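Sodium/calcium exchanger membrane region domain-containing protein (Archaeoglobus fulgidus, PDB 4KPP) probably exchanges protons for calcium ions across the cell membrane, as a helical transporter of the sodium/calcium exchanger family. Local coordinates at residues 34-39 against 225-230; 80-85 against 102-107; 87-92 against 295-300; 97-102 against 241-246; 108-113 against 250-255. One frame throughout, in Å; residues are numbered along the deposited sequence.

Contact 1. Residues 34-39 against 225-230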
# COMPACT_ATOMS: atom_id res chain seq x y z
N THR A 34 0.35 24.70 6.26
CA THR A 34 1.31 24.36 7.30
C THR A 34 0.80 23.23 8.20
O THR A 34 1.58 22.40 8.67
CB THR A 34 1.75 25.60 8.12
OG1 THR A 34 1.61 25.33 9.52
CG2 THR A 34 0.90 26.80 7.76
N GLN A 35 -0.51 23.19 8.43
CA GLN A 35 -1.11 22.07 9.14
C GLN A 35 -0.86 20.76 8.40
O GLN A 35 -0.58 19.74 9.01
CB GLN A 35 -2.62 22.28 9.35
CG GLN A 35 -3.32 21.03 9.88
CD GLN A 35 -4.77 21.27 10.25
OE1 GLN A 35 -5.08 22.05 11.15
NE2 GLN A 35 -5.68 20.59 9.56
N THR A 36 -0.96 20.82 7.08
CA THR A 36 -0.75 19.65 6.23
C THR A 36 0.70 19.18 6.29
O THR A 36 0.97 17.98 6.44
CB THR A 36 -1.09 19.96 4.76
OG1 THR A 36 -2.42 20.47 4.67
CG2 THR A 36 -0.98 18.70 3.90
N LEU A 37 1.62 20.12 6.18
CA LEU A 37 3.05 19.82 6.22
C LEU A 37 3.46 19.19 7.54
O LEU A 37 4.12 18.15 7.56
CB LEU A 37 3.86 21.09 5.95
CG LEU A 37 3.62 21.74 4.59
CD1 LEU A 37 4.34 23.07 4.46
CD2 LEU A 37 4.04 20.79 3.48
N LEU A 38 3.07 19.81 8.65
CA LEU A 38 3.45 19.33 9.98
C LEU A 38 2.82 17.98 10.33
O LEU A 38 3.51 17.07 10.79
CB LEU A 38 3.11 20.38 11.04
CG LEU A 38 3.94 21.67 11.00
CD1 LEU A 38 3.61 22.57 12.18
CD2 LEU A 38 5.44 21.37 10.94
N SER A 39 1.52 17.86 10.11
CA SER A 39 0.81 16.61 10.40
C SER A 39 1.28 15.51 9.45
O SER A 39 1.39 14.35 9.84
CB SER A 39 -0.70 16.80 10.29
OG SER A 39 -1.05 17.26 9.00
N GLU A 225 -6.50 13.13 10.53
CA GLU A 225 -7.61 14.06 10.31
C GLU A 225 -7.09 15.42 9.89
O GLU A 225 -7.55 15.98 8.89
CB GLU A 225 -8.47 14.19 11.57
CG GLU A 225 -9.58 15.22 11.46
CD GLU A 225 -10.45 15.29 12.70
OE1 GLU A 225 -10.06 14.70 13.74
OE2 GLU A 225 -11.51 15.93 12.65
N ALA A 226 -6.14 15.96 10.64
CA ALA A 226 -5.58 17.26 10.32
C ALA A 226 -4.87 17.24 8.97
O ALA A 226 -4.97 18.19 8.20
CB ALA A 226 -4.63 17.71 11.41
N PHE A 227 -4.17 16.15 8.69
CA PHE A 227 -3.50 16.02 7.41
C PHE A 227 -4.50 15.93 6.25
O PHE A 227 -4.30 16.55 5.21
CB PHE A 227 -2.55 14.81 7.40
CG PHE A 227 -1.94 14.53 6.05
CD1 PHE A 227 -0.97 15.37 5.53
CD2 PHE A 227 -2.36 13.45 5.30
CE1 PHE A 227 -0.41 15.12 4.29
CE2 PHE A 227 -1.81 13.19 4.06
CZ PHE A 227 -0.83 14.03 3.55
N SER A 228 -5.57 15.17 6.45
CA SER A 228 -6.58 14.98 5.41
C SER A 228 -7.41 16.24 5.19
O SER A 228 -7.63 16.65 4.05
CB SER A 228 -7.51 13.80 5.75
OG SER A 228 -6.78 12.62 6.02
N GLU A 229 -7.86 16.85 6.28
CA GLU A 229 -8.62 18.09 6.19
C GLU A 229 -7.72 19.25 5.77
O GLU A 229 -8.18 20.19 5.12
CB GLU A 229 -9.31 18.41 7.52
CG GLU A 229 -10.35 17.38 7.95
CD GLU A 229 -11.50 17.24 6.96
OE1 GLU A 229 -11.76 18.19 6.20
OE2 GLU A 229 -12.14 16.16 6.95
N GLY A 230 -6.45 19.18 6.15
CA GLY A 230 -5.48 20.18 5.74
C GLY A 230 -5.29 20.15 4.24
O GLY A 230 -5.26 21.20 3.58
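Thr36, Ser39, Ala226 and Gly230 line a close crossing of two helices, 32-60 and 224-237, which run roughly antiparallel (142° between their directions); the axes of these segments approach to 8.0 Å. Helix 32-60 belongs to the first sodium/calcium exchanger region of the chain and helix 224-237 to the second. Gln35 makes the bond that spans the gap: its CG stands anti to the backbone N (chi1 170°), and the extended chain carries NE2 to Ala226 O at 2.8 Å. The amide passes alongside Ala226 CB, 3.6 Å from NE2, and its N-H reaches the carbonyl oxygen from the face opposite to the one used by Gly230 N. That oxygen therefore serves both its own helix and the neighbouring one. Where Gly230 offers bare backbone, Thr36 OG1 comes to 2.9 Å from Gly230 C; this hydroxyl is bonded to Ala32 O one turn earlier in its own helix. Thr36 CG2, the other branch, lies 3.6 Å from Phe227 CE1. The phenyl ring turns its edge to the first helix, with Thr36 O and Ser39 OG near its plane. Ser39 OG bends back toward Gln35 O, doubtfully close to it, and rests 3.2 Å from Phe227 CA. Ala226 and Gly230, four residues apart on one helix face, form the small-xxx-small pattern characteristic of closely packed transmembrane helices.

Contact 2. Residues 80-85 against 102-107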
# COMPACT_ATOMS: atom_id res chain seq x y z
N ALA A 80 -4.99 4.44 7.51
CA ALA A 80 -5.48 5.45 8.44
C ALA A 80 -6.11 6.63 7.71
O ALA A 80 -7.16 7.13 8.11
CB ALA A 80 -4.37 5.91 9.36
N VAL A 81 -5.45 7.08 6.64
CA VAL A 81 -5.97 8.18 5.84
C VAL A 81 -7.23 7.77 5.08
O VAL A 81 -8.24 8.49 5.09
CB VAL A 81 -4.92 8.72 4.84
CG1 VAL A 81 -5.55 9.70 3.86
CG2 VAL A 81 -3.76 9.37 5.59
N ASP A 82 -7.18 6.62 4.42
CA ASP A 82 -8.34 6.13 3.68
C ASP A 82 -9.46 5.76 4.65
O ASP A 82 -10.64 5.94 4.35
CB ASP A 82 -7.98 4.92 2.83
CG ASP A 82 -8.93 4.72 1.67
OD1 ASP A 82 -9.92 5.48 1.57
OD2 ASP A 82 -8.70 3.80 0.86
N GLY A 83 -9.07 5.26 5.82
CA GLY A 83 -10.01 4.94 6.87
C GLY A 83 -10.73 6.17 7.38
O GLY A 83 -11.93 6.11 7.69
N TYR A 84 -10.02 7.28 7.46
CA TYR A 84 -10.62 8.54 7.89
C TYR A 84 -11.70 8.98 6.91
O TYR A 84 -12.78 9.40 7.31
CB TYR A 84 -9.57 9.65 8.04
CG TYR A 84 -10.19 11.02 8.23
CD1 TYR A 84 -10.68 11.42 9.47
CD2 TYR A 84 -10.29 11.91 7.17
CE1 TYR A 84 -11.25 12.67 9.64
CE2 TYR A 84 -10.86 13.16 7.33
CZ TYR A 84 -11.34 13.53 8.57
OH TYR A 84 -11.91 14.77 8.74
N PHE A 85 -11.38 8.90 5.62
CA PHE A 85 -12.33 9.23 4.56
C PHE A 85 -13.58 8.35 4.62
O PHE A 85 -14.69 8.82 4.44
CB PHE A 85 -11.67 9.07 3.19
CG PHE A 85 -10.67 10.14 2.87
CD1 PHE A 85 -10.88 11.45 3.27
CD2 PHE A 85 -9.53 9.84 2.16
CE1 PHE A 85 -9.98 12.43 2.98
CE2 PHE A 85 -8.61 10.83 1.86
CZ PHE A 85 -8.83 12.12 2.27
N ALA A 102 -11.76 6.99 -4.22
CA ALA A 102 -10.73 7.70 -4.99
C ALA A 102 -9.35 7.56 -4.35
O ALA A 102 -8.36 7.37 -5.05
CB ALA A 102 -11.10 9.17 -5.14
N ASN A 103 -9.30 7.64 -3.02
CA ASN A 103 -8.03 7.51 -2.30
C ASN A 103 -7.48 6.09 -2.39
O ASN A 103 -6.28 5.88 -2.53
CB ASN A 103 -8.20 7.92 -0.84
CG ASN A 103 -6.90 7.86 -0.06
OD1 ASN A 103 -6.60 6.87 0.60
ND2 ASN A 103 -6.12 8.94 -0.13
N MET A 104 -8.38 5.11 -2.33
CA MET A 104 -8.02 3.71 -2.40
C MET A 104 -7.47 3.35 -3.79
O MET A 104 -6.46 2.66 -3.91
CB MET A 104 -9.24 2.84 -2.09
CG MET A 104 -8.94 1.38 -1.89
SD MET A 104 -9.91 0.35 -3.00
CE MET A 104 -8.96 0.50 -4.49
N THR A 105 -8.16 3.81 -4.83
CA THR A 105 -7.74 3.53 -6.19
C THR A 105 -6.45 4.28 -6.52
O THR A 105 -5.58 3.77 -7.23
CB THR A 105 -8.84 3.92 -7.21
OG1 THR A 105 -9.25 5.27 -6.98
CG2 THR A 105 -10.05 3.00 -7.07
N GLY A 106 -6.33 5.49 -5.98
CA GLY A 106 -5.11 6.26 -6.13
C GLY A 106 -3.92 5.54 -5.54
O GLY A 106 -2.87 5.43 -6.17
N ALA A 107 -4.10 5.03 -4.32
CA ALA A 107 -3.04 4.30 -3.64
C ALA A 107 -2.57 3.10 -4.45
O ALA A 107 -1.38 2.91 -4.66
CB ALA A 107 -3.49 3.87 -2.25
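Asn103 and Asp82 carry this contact, with Phe85 closing one side, where helices 76-91 and 96-127 run nearly antiparallel (157°) through the protein interior. The two polar side chains slide past each other in opposite directions, their amide and carboxylate planes 63° apart. Asn103 OD1 lies 3.3 Å from both Asp82 CB and the carboxylate carbon Asp82 CG, and Asp82 OD1 lies 3.8 Å from Asn103 CB. Asp82 CG stands anti to its own backbone N (chi1 -157°), which carries the carboxylate across to the second helix; there OD2 comes to 3.1 Å from Met104 CB and 3.5 Å from Met104 N, the latter at an angle too poor for a hydrogen bond. Phe85 crosses Asn103 at about a right angle and presents its rim to it: CE2 is 3.7 Å from Asn103 ND2. Val81 CG1 touches the same nitrogen from the other end of the segment, at 4.1 Å. One N-H of Asn103 ND2 is bonded outside this pair of helices, to Val246 O of helix 242-267. With the amide nitrogen committed there, the oxygen is turned toward Asp82, itself an acceptor, and Glu78 sets a further acid beside both groups. The oxygens of Asp82 and Asn103 thus meet side by side without a bond between them, and the orientation of the buried amide is probably set by the third helix rather than by Asp82.

Contact 3. Residues 87-92 against 295-300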
# COMPACT_ATOMS: atom_id res chain seq x y z
N TRP A 87 -14.67 6.81 7.33
CA TRP A 87 -15.38 7.16 8.55
C TRP A 87 -16.27 8.38 8.34
O TRP A 87 -17.44 8.38 8.72
CB TRP A 87 -14.42 7.41 9.72
CG TRP A 87 -15.13 7.69 11.01
CD1 TRP A 87 -15.57 8.91 11.46
CD2 TRP A 87 -15.50 6.75 12.02
NE1 TRP A 87 -16.18 8.78 12.68
CE2 TRP A 87 -16.15 7.46 13.05
CE3 TRP A 87 -15.33 5.37 12.16
CZ2 TRP A 87 -16.64 6.84 14.20
CZ3 TRP A 87 -15.82 4.75 13.30
CH2 TRP A 87 -16.47 5.48 14.30
N LYS A 88 -15.70 9.42 7.75
CA LYS A 88 -16.46 10.62 7.43
C LYS A 88 -17.58 10.32 6.45
O LYS A 88 -18.67 10.90 6.54
CB LYS A 88 -15.54 11.71 6.88
CG LYS A 88 -14.39 12.09 7.81
CD LYS A 88 -14.90 12.69 9.12
CE LYS A 88 -15.70 13.96 8.88
NZ LYS A 88 -16.19 14.56 10.16
N ALA A 89 -17.33 9.41 5.52
CA ALA A 89 -18.32 9.02 4.52
C ALA A 89 -19.60 8.47 5.15
O ALA A 89 -20.70 8.75 4.68
CB ALA A 89 -17.73 8.00 3.55
N GLY A 90 -19.46 7.68 6.21
CA GLY A 90 -20.60 7.05 6.84
C GLY A 90 -21.24 7.91 7.92
O GLY A 90 -22.45 7.83 8.14
N SER A 91 -20.44 8.73 8.58
CA SER A 91 -20.92 9.57 9.67
C SER A 91 -21.43 10.92 9.16
O SER A 91 -22.32 11.52 9.76
CB SER A 91 -19.82 9.79 10.70
OG SER A 91 -18.72 10.48 10.14
N VAL A 92 -20.87 11.39 8.05
CA VAL A 92 -21.22 12.71 7.52
C VAL A 92 -21.77 12.62 6.10
O VAL A 92 -22.71 13.33 5.75
CB VAL A 92 -20.00 13.67 7.58
CG1 VAL A 92 -20.20 14.87 6.67
CG2 VAL A 92 -19.75 14.11 9.01
N ILE A 295 -16.26 -1.70 5.32
CA ILE A 295 -16.64 -2.04 6.69
C ILE A 295 -16.79 -0.77 7.54
O ILE A 295 -17.81 -0.59 8.21
CB ILE A 295 -15.61 -2.98 7.36
CG1 ILE A 295 -15.79 -4.41 6.84
CG2 ILE A 295 -15.76 -2.97 8.87
CD1 ILE A 295 -14.74 -5.39 7.35
N ILE A 296 -15.79 0.10 7.48
CA ILE A 296 -15.81 1.36 8.21
C ILE A 296 -17.03 2.21 7.83
O ILE A 296 -17.63 2.87 8.68
CB ILE A 296 -14.50 2.16 8.00
CG1 ILE A 296 -13.35 1.51 8.77
CG2 ILE A 296 -14.65 3.60 8.45
CD1 ILE A 296 -12.03 2.26 8.66
N TYR A 297 -17.39 2.18 6.55
CA TYR A 297 -18.56 2.90 6.06
C TYR A 297 -19.84 2.48 6.78
O TYR A 297 -20.73 3.30 7.01
CB TYR A 297 -18.71 2.71 4.55
CG TYR A 297 -19.85 3.49 3.93
CD1 TYR A 297 -19.78 4.87 3.77
CD2 TYR A 297 -21.00 2.84 3.49
CE1 TYR A 297 -20.82 5.58 3.21
CE2 TYR A 297 -22.04 3.54 2.92
CZ TYR A 297 -21.95 4.92 2.78
OH TYR A 297 -22.99 5.63 2.21
N SER A 298 -19.93 1.20 7.14
CA SER A 298 -21.08 0.70 7.88
C SER A 298 -20.96 1.01 9.37
O SER A 298 -21.95 1.34 10.02
CB SER A 298 -21.25 -0.80 7.67
OG SER A 298 -21.78 -1.09 6.39
N ILE A 299 -19.75 0.90 9.90
CA ILE A 299 -19.52 1.12 11.33
C ILE A 299 -19.77 2.57 11.74
O ILE A 299 -20.47 2.83 12.72
CB ILE A 299 -18.09 0.70 11.75
CG1 ILE A 299 -17.90 -0.80 11.54
CG2 ILE A 299 -17.83 1.08 13.20
CD1 ILE A 299 -16.56 -1.31 12.03
N SER A 300 -19.21 3.51 10.98
CA SER A 300 -19.32 4.93 11.30
C SER A 300 -20.75 5.45 11.20
O SER A 300 -21.10 6.45 11.83
CB SER A 300 -18.41 5.76 10.40
OG SER A 300 -18.78 5.65 9.03
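With CG anti to the backbone N (chi1 -177°), Trp87 turns the face of its indole to Ser300, which meets it with CB while holding OG between its own backbone N and carbonyl carbon (chi1 63°). This splits the serine into two contacts. Its CB sits over the face of the six-membered ring, 3.7 Å from the centroid, a CH-pi contact offset toward the rim. Its OG turns to the backbone, 3.1 Å from Trp87 O and 3.0 Å from Ile296 O; which of the two takes its proton is open. Trp87 O in any case accepts from Ser91 N and from Ser91 OG, the latter at 2.8 Å. The helices involved, 76-91 and 288-299, come together near their C-terminal ends at an angle of 38°, and they join the two sodium/calcium exchanger regions of the chain at one end of the transmembrane bundle. Gly90 sits at the closest point: its CA is 3.2 Å from Ser300 OG and 4.7 Å from Tyr297 CA. Tyr297 takes the neighbouring side, where its ring edge meets Ala89 CB at 3.7 Å from CD1. Ile296 CG2 packs 3.4 Å from Trp87 N, while on the surface Ile299 CG2 packs obliquely against Trp87 CZ3.

Contact 4. Residues 97-102 against 241-246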
# COMPACT_ATOMS: atom_id res chain seq x y z
N VAL A 97 -17.85 10.17 0.51
CA VAL A 97 -18.23 8.91 -0.12
C VAL A 97 -17.33 8.62 -1.32
O VAL A 97 -16.84 7.50 -1.49
CB VAL A 97 -19.70 8.93 -0.58
CG1 VAL A 97 -20.04 7.63 -1.30
CG2 VAL A 97 -20.64 9.16 0.60
N HIS A 98 -17.12 9.62 -2.16
CA HIS A 98 -16.27 9.47 -3.33
C HIS A 98 -14.80 9.42 -2.94
O HIS A 98 -14.03 8.67 -3.53
CB HIS A 98 -16.50 10.61 -4.33
CG HIS A 98 -17.94 10.95 -4.55
ND1 HIS A 98 -18.83 10.07 -5.12
CD2 HIS A 98 -18.64 12.08 -4.29
CE1 HIS A 98 -20.02 10.63 -5.19
NE2 HIS A 98 -19.93 11.86 -4.69
N TYR A 99 -14.43 10.22 -1.94
CA TYR A 99 -13.03 10.32 -1.52
C TYR A 99 -12.47 8.98 -1.05
O TYR A 99 -11.30 8.67 -1.29
CB TYR A 99 -12.86 11.38 -0.43
CG TYR A 99 -13.11 12.80 -0.87
CD1 TYR A 99 -13.19 13.14 -2.22
CD2 TYR A 99 -13.28 13.82 0.06
CE1 TYR A 99 -13.42 14.45 -2.63
CE2 TYR A 99 -13.51 15.13 -0.33
CZ TYR A 99 -13.58 15.44 -1.68
OH TYR A 99 -13.81 16.74 -2.06
N ALA A 100 -13.30 8.19 -0.38
CA ALA A 100 -12.86 6.90 0.16
C ALA A 100 -12.40 5.98 -0.95
O ALA A 100 -11.37 5.31 -0.83
CB ALA A 100 -13.99 6.25 0.96
N THR A 101 -13.15 5.95 -2.05
CA THR A 101 -12.81 5.08 -3.17
C THR A 101 -11.71 5.68 -4.04
O THR A 101 -10.83 4.96 -4.52
CB THR A 101 -14.04 4.75 -4.02
OG1 THR A 101 -15.09 4.25 -3.18
CG2 THR A 101 -13.69 3.70 -5.07
N ALA A 102 -11.76 6.99 -4.22
CA ALA A 102 -10.73 7.70 -4.99
C ALA A 102 -9.35 7.56 -4.35
O ALA A 102 -8.36 7.37 -5.05
CB ALA A 102 -11.10 9.17 -5.14
N ASP A 241 -8.50 20.94 -7.97
CA ASP A 241 -9.57 19.99 -7.69
C ASP A 241 -9.22 19.07 -6.52
O ASP A 241 -8.12 18.53 -6.45
CB ASP A 241 -9.87 19.17 -8.95
CG ASP A 241 -10.90 18.07 -8.71
OD1 ASP A 241 -11.69 18.17 -7.75
OD2 ASP A 241 -10.91 17.10 -9.49
N GLU A 242 -10.18 18.90 -5.62
CA GLU A 242 -9.97 18.10 -4.41
C GLU A 242 -9.69 16.63 -4.70
O GLU A 242 -9.03 15.95 -3.92
CB GLU A 242 -11.18 18.23 -3.48
CG GLU A 242 -11.37 19.62 -2.91
CD GLU A 242 -12.74 19.80 -2.27
OE1 GLU A 242 -13.75 19.66 -2.99
OE2 GLU A 242 -12.80 20.06 -1.05
N PHE A 243 -10.20 16.14 -5.83
CA PHE A 243 -10.00 14.74 -6.21
C PHE A 243 -8.54 14.44 -6.50
O PHE A 243 -8.07 13.33 -6.26
CB PHE A 243 -10.86 14.36 -7.40
CG PHE A 243 -12.26 13.95 -7.03
CD1 PHE A 243 -12.50 12.72 -6.45
CD2 PHE A 243 -13.32 14.81 -7.25
CE1 PHE A 243 -13.78 12.34 -6.10
CE2 PHE A 243 -14.61 14.44 -6.90
CZ PHE A 243 -14.84 13.20 -6.32
N LEU A 244 -7.81 15.44 -7.00
CA LEU A 244 -6.40 15.27 -7.28
C LEU A 244 -5.60 15.13 -5.99
O LEU A 244 -4.64 14.36 -5.92
CB LEU A 244 -5.88 16.44 -8.11
CG LEU A 244 -6.56 16.67 -9.47
CD1 LEU A 244 -5.97 17.89 -10.17
CD2 LEU A 244 -6.47 15.44 -10.36
N ALA A 245 -6.00 15.87 -4.96
CA ALA A 245 -5.35 15.81 -3.66
C ALA A 245 -5.64 14.48 -2.97
O ALA A 245 -4.74 13.81 -2.47
CB ALA A 245 -5.79 16.98 -2.79
N VAL A 246 -6.92 14.10 -2.95
CA VAL A 246 -7.37 12.86 -2.33
C VAL A 246 -6.77 11.63 -3.01
O VAL A 246 -6.36 10.67 -2.35
CB VAL A 246 -8.91 12.76 -2.35
CG1 VAL A 246 -9.38 11.35 -1.98
CG2 VAL A 246 -9.53 13.79 -1.43
O HOH W 1 -14.63 17.55 -4.34
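A water bridges Tyr99 OH and Glu242 OE1, lying 2.6 Å from Tyr99 OH and 2.7 Å from Glu242 OE1, to which it donates. The two oxygens also approach directly, Tyr99 OH to Glu242 OE1 at 3.1 Å, but at an angle that rules out a hydrogen bond, so the water carries the link. The other carboxylate oxygen, OE2, forms a salt bridge with Arg236, which ties the acid to the end of the preceding helix, 224-237. Behind this polar tip the contact is aromatic and aliphatic. Tyr99 points the edge of its ring at the face of Phe243 in a T-shaped stack, centroids 5.4 Å apart and planes at 79°. Phe243 in turn has Ala102 CB and His98 CB at its rim, the latter 3.7 Å from CZ. Val246 lies over one face of the tyrosine ring. Its CG1, anti to the backbone N (chi1 168°), reaches 3.4 Å from Tyr99 O, whereas CG2 stands over the ring, 3.8 Å from the centroid and 15° off its normal, as a CH-pi contact. The second helix starts here: Asp241 is its N-cap, and OD1 accepts from Phe243 N at 3.2 Å. The start of helix 242-267 is thus docked on the first turns of helix 96-127. The tyrosine hydroxyl is tied through one water to a carboxylate already paired with Arg236, while its ring packs against Phe243 and Val246; both would limit rotation of the ring.

Contact 5. Residues 108-113 against 250-255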
# COMPACT_ATOMS: atom_id res chain seq x y z
N ASN A 108 -3.53 2.30 -4.92
CA ASN A 108 -3.23 1.11 -5.71
C ASN A 108 -2.51 1.41 -7.02
O ASN A 108 -1.50 0.78 -7.33
CB ASN A 108 -4.51 0.32 -6.02
CG ASN A 108 -4.91 -0.59 -4.89
OD1 ASN A 108 -4.54 -1.76 -4.86
ND2 ASN A 108 -5.67 -0.06 -3.94
N ARG A 109 -3.02 2.36 -7.78
CA ARG A 109 -2.46 2.67 -9.09
C ARG A 109 -1.10 3.35 -9.00
O ARG A 109 -0.22 3.12 -9.82
CB ARG A 109 -3.44 3.49 -9.93
CG ARG A 109 -4.75 2.77 -10.21
CD ARG A 109 -5.30 3.08 -11.60
NE ARG A 109 -5.58 4.50 -11.78
CZ ARG A 109 -6.73 5.08 -11.44
NH1 ARG A 109 -7.70 4.36 -10.89
NH2 ARG A 109 -6.90 6.38 -11.64
N LEU A 110 -0.93 4.19 -7.97
CA LEU A 110 0.35 4.85 -7.74
C LEU A 110 1.41 3.83 -7.37
O LEU A 110 2.57 3.96 -7.75
CB LEU A 110 0.21 5.87 -6.61
CG LEU A 110 1.43 6.73 -6.29
CD1 LEU A 110 1.42 8.01 -7.12
CD2 LEU A 110 1.52 7.03 -4.80
N LEU A 111 1.01 2.82 -6.61
CA LEU A 111 1.92 1.79 -6.14
C LEU A 111 2.53 1.03 -7.32
O LEU A 111 3.73 0.77 -7.35
CB LEU A 111 1.17 0.81 -5.24
CG LEU A 111 1.87 0.16 -4.06
CD1 LEU A 111 1.28 -1.22 -3.83
CD2 LEU A 111 3.39 0.09 -4.21
N ILE A 112 1.70 0.68 -8.28
CA ILE A 112 2.17 -0.05 -9.45
C ILE A 112 2.76 0.89 -10.49
O ILE A 112 3.88 0.68 -10.95
CB ILE A 112 1.04 -0.89 -10.08
CG1 ILE A 112 0.56 -1.95 -9.09
CG2 ILE A 112 1.51 -1.53 -11.39
CD1 ILE A 112 -0.57 -2.79 -9.60
N GLY A 113 2.01 1.93 -10.84
CA GLY A 113 2.43 2.87 -11.86
C GLY A 113 3.72 3.60 -11.54
O GLY A 113 4.56 3.81 -12.41
N ALA A 250 -2.41 12.64 -1.31
CA ALA A 250 -2.53 11.91 -0.05
C ALA A 250 -1.84 10.53 -0.05
O ALA A 250 -1.14 10.20 0.90
CB ALA A 250 -3.99 11.80 0.39
N PRO A 251 -2.05 9.71 -1.10
CA PRO A 251 -1.34 8.43 -1.08
C PRO A 251 0.17 8.59 -1.24
O PRO A 251 0.93 7.75 -0.75
CB PRO A 251 -1.91 7.69 -2.29
CG PRO A 251 -3.23 8.31 -2.52
CD PRO A 251 -3.04 9.76 -2.19
N LEU A 252 0.60 9.66 -1.91
CA LEU A 252 2.02 9.91 -2.11
C LEU A 252 2.71 10.05 -0.76
O LEU A 252 3.81 9.54 -0.56
CB LEU A 252 2.24 11.18 -2.94
CG LEU A 252 3.61 11.30 -3.61
CD1 LEU A 252 3.77 10.28 -4.72
CD2 LEU A 252 3.84 12.71 -4.13
N ALA A 253 2.04 10.71 0.17
CA ALA A 253 2.57 10.88 1.52
C ALA A 253 2.48 9.58 2.33
O ALA A 253 3.22 9.40 3.29
CB ALA A 253 1.83 12.00 2.24
N SER A 254 1.57 8.70 1.93
CA SER A 254 1.37 7.44 2.65
C SER A 254 2.27 6.32 2.10
O SER A 254 2.69 5.44 2.84
CB SER A 254 -0.10 7.01 2.59
OG SER A 254 -0.95 8.00 3.15
N GLU A 255 2.54 6.37 0.80
CA GLU A 255 3.32 5.32 0.14
C GLU A 255 4.81 5.66 0.04
O GLU A 255 5.62 4.80 -0.31
CB GLU A 255 2.75 5.02 -1.25
CG GLU A 255 1.26 4.68 -1.28
CD GLU A 255 0.95 3.29 -0.74
OE1 GLU A 255 0.02 3.17 0.08
OE2 GLU A 255 1.62 2.31 -1.16
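This is a largely apolar, buried helix-helix contact deep in the transmembrane bundle of the exchanger fold, where Leu110 and Leu111 of helix 96-127 face Pro251, Leu252 and Glu255 of helix 242-267. The axes of the two segments lie at 58° and pass 10.0 Å apart, so side chains reach across, Leu110 as far as the other helix's backbone. Leu110 is the main bridge. Its CG stands anti to the backbone N (chi1 -176°), which carries CD2 across to Pro251, Leu252 and Glu255. There CD2 lies 4.1 Å from Pro251 C, 4.0 Å from Leu252 CD1 and 4.2 Å from Glu255 CG. The two leucines cross at about a right angle, so that Leu252 CD1 meets both methyl groups of Leu110. Both helices depart from regular geometry here: helix 242-267 is kinked at Pro251, whose ring nitrogen has no hydrogen to give to the preceding turn, while helix 96-127 widens into a pi-type turn at 111-113. One turn beyond the proline, Glu255 is bent at chi2 (-74°) and folds its carboxylate toward the first helix without finding a polar partner on 108-113. OE2 is instead bonded to Gln285 of helix 271-285, and Glu258 places another carboxylate close by. Leu111 packs against Glu255 crosswise, as well as against Ser281, Lys282 and Gln285 of helix 271-285. Leu111 CG, its branching carbon, rather than a methyl group, makes the nearest approach, 3.6 Å from Glu255 OE2.

Contacts 4, 2 and 5 follow helix 96-127 inward from its first turns, and contacts 4 and 5 share helix 242-267 as well. The chemistry changes with depth: a water bridge and aromatic stacking in contact 4, which is only partly buried, packed polar side chains in contact 2, and leucine packing beside a glutamate in contact 5. Contacts 2 and 3 both use helix 76-91, which passes from a buried middle to a surface end where an indole packs against Ser300. Contact 1 is buried although it lies far from the chain centre; it meets contact 5 through Phe227 and Ala253. Contacts 1 and 3 pack backbones closely at glycine, whereas in contacts 2, 4 and 5 side chains bridge more widely spaced axes.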